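Local structure of glutathione S-transferase (Sulfitobacter, 4GF0) at residues A[24-29]-A[76-81]. The protein binds glutathione and, as a homologue of glutathione S-transferases, probably catalyses its conjugation to electrophilic substrates. Sequence-based numbering, arbitrary orientation.
Sequences AALPYQ and AAIAPK
The methyl of Ala79 is aimed almost straight at that of Ala24 and meets it from the flank, Ala79 CB lying 3.5 Å from Ala24 CB. The CA atoms of Ala24 and Ala79 are 5.8 Å apart. Leu26 extends the patch. Its CG stands anti to the carbonyl carbon (chi1 -67°) and the chain runs on extended, which brings a single methyl, CD1, to Ile78 CD1 at 3.8 Å and, more loosely, to Ala79 CB at 4.2 Å. The CA–CB bond of Ile78 does not aim at Leu26; its CG1 sits between the backbone N and carbonyl carbon (chi1 61°), which lays the ethyl arm across the end of the leucine, with Leu26 CD1 pointing into its flank, near Ile78 CG1 (4.1 Å) as well. Ile78 also touches Leu4 of strand 4-8. Ala25, with positive phi, closes helix 14-23 in a Schellman motif before strand 28-32. The contact thus joins the first helix-to-strand connection of the thioredoxin-like domain to the C-terminal end of helix 68-78. No hydrogen bond or salt bridge crosses it, so cohesion between the segments rests on dispersion and the hydrophobic effect over a small, partly buried aliphatic surface.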
loop_
_atom_site.group_PDB
_atom_site.type_symbol
_atom_site.label_atom_id
_atom_site.label_comp_id
_atom_site.label_asym_id
_atom_site.label_seq_id
_atom_site.Cartn_x
_atom_site.Cartn_y
_atom_site.Cartn_z
ATOM N N ALA A 24 -20.386 4.259 -3.184
ATOM C CA ALA A 24 -20.589 5.585 -2.597
ATOM C C ALA A 24 -21.713 6.365 -3.276
ATOM O O ALA A 24 -22.094 7.455 -2.813
ATOM C CB ALA A 24 -19.297 6.382 -2.658
ATOM N N ALA A 25 -22.230 5.806 -4.368
ATOM C CA ALA A 25 -23.272 6.433 -5.178
ATOM C C ALA A 25 -22.848 7.801 -5.701
ATOM O O ALA A 25 -23.660 8.718 -5.789
ATOM C CB ALA A 25 -24.581 6.547 -4.382
ATOM N N LEU A 26 -21.579 7.935 -6.068
ATOM C CA LEU A 26 -21.088 9.194 -6.606
ATOM C C LEU A 26 -21.002 9.119 -8.124
ATOM O O LEU A 26 -20.700 8.064 -8.682
ATOM C CB LEU A 26 -19.711 9.515 -6.032
ATOM C CG LEU A 26 -19.695 9.821 -4.537
ATOM C CD1 LEU A 26 -18.267 9.957 -4.042
ATOM C CD2 LEU A 26 -20.474 11.099 -4.293
ATOM N N PRO A 27 -21.286 10.236 -8.805
ATOM C CA PRO A 27 -21.050 10.234 -10.250
ATOM C C PRO A 27 -19.549 10.365 -10.493
ATOM O O PRO A 27 -18.846 10.994 -9.702
ATOM C CB PRO A 27 -21.791 11.485 -10.734
ATOM C CG PRO A 27 -21.778 12.409 -9.547
ATOM C CD PRO A 27 -21.826 11.517 -8.318
ATOM N N TYR A 28 -19.046 9.735 -11.545
ATOM C CA TYR A 28 -17.644 9.870 -11.886
ATOM C C TYR A 28 -17.482 9.600 -13.363
ATOM O O TYR A 28 -18.387 9.061 -14.014
ATOM C CB TYR A 28 -16.746 8.920 -11.065
ATOM C CG TYR A 28 -16.926 7.443 -11.363
ATOM C CD1 TYR A 28 -18.092 6.774 -11.012
ATOM C CD2 TYR A 28 -15.916 6.712 -11.964
ATOM C CE1 TYR A 28 -18.244 5.413 -11.270
ATOM C CE2 TYR A 28 -16.063 5.357 -12.215
ATOM C CZ TYR A 28 -17.224 4.721 -11.871
ATOM O OH TYR A 28 -17.366 3.375 -12.130
ATOM N N GLN A 29 -16.323 9.995 -13.868
ATOM C CA GLN A 29 -15.977 9.859 -15.270
ATOM C C GLN A 29 -14.799 8.908 -15.374
ATOM O O GLN A 29 -13.690 9.249 -14.959
ATOM C CB GLN A 29 -15.556 11.219 -15.824
ATOM C CG GLN A 29 -16.608 12.304 -15.721
ATOM C CD GLN A 29 -17.498 12.363 -16.940
ATOM O OE1 GLN A 29 -17.529 11.432 -17.746
ATOM N NE2 GLN A 29 -18.221 13.467 -17.091
ATOM N N ALA A 76 -14.105 6.969 0.723
ATOM C CA ALA A 76 -14.841 6.825 1.970
ATOM C C ALA A 76 -14.966 8.161 2.690
ATOM O O ALA A 76 -16.016 8.474 3.269
ATOM C CB ALA A 76 -14.153 5.794 2.861
ATOM N N ALA A 77 -13.907 8.963 2.623
ATOM C CA ALA A 77 -13.856 10.229 3.351
ATOM C C ALA A 77 -14.832 11.240 2.760
ATOM O O ALA A 77 -15.397 12.063 3.484
ATOM C CB ALA A 77 -12.440 10.801 3.329
ATOM N N ILE A 78 -15.024 11.189 1.443
ATOM C CA ILE A 78 -15.969 12.112 0.795
ATOM C C ILE A 78 -17.393 11.574 0.682
ATOM O O ILE A 78 -18.306 12.287 0.269
ATOM C CB ILE A 78 -15.483 12.582 -0.594
ATOM C CG1 ILE A 78 -15.325 11.387 -1.541
ATOM C CG2 ILE A 78 -14.180 13.384 -0.451
ATOM C CD1 ILE A 78 -15.069 11.762 -2.995
ATOM N N ALA A 79 -17.589 10.316 1.045
ATOM C CA ALA A 79 -18.926 9.727 1.062
ATOM C C ALA A 79 -19.178 8.939 2.339
ATOM O O ALA A 79 -19.369 7.726 2.292
ATOM C CB ALA A 79 -19.111 8.833 -0.136
ATOM N N PRO A 80 -19.188 9.628 3.492
ATOM C CA PRO A 80 -19.313 8.942 4.787
ATOM C C PRO A 80 -20.600 8.139 4.932
ATOM O O PRO A 80 -20.633 7.159 5.673
ATOM C CB PRO A 80 -19.308 10.094 5.798
ATOM C CG PRO A 80 -19.760 11.296 5.015
ATOM C CD PRO A 80 -19.188 11.096 3.636
ATOM N N LYS A 81 -21.652 8.545 4.232
ATOM C CA LYS A 81 -22.934 7.852 4.354
ATOM C C LYS A 81 -22.911 6.422 3.794
ATOM O O LYS A 81 -23.776 5.616 4.110
ATOM C CB LYS A 81 -24.052 8.710 3.748
ATOM C CG LYS A 81 -24.221 10.033 4.513
ATOM C CD LYS A 81 -24.909 11.129 3.706
ATOM C CE LYS A 81 -25.163 12.380 4.564
ATOM N NZ LYS A 81 -23.934 13.067 5.094
#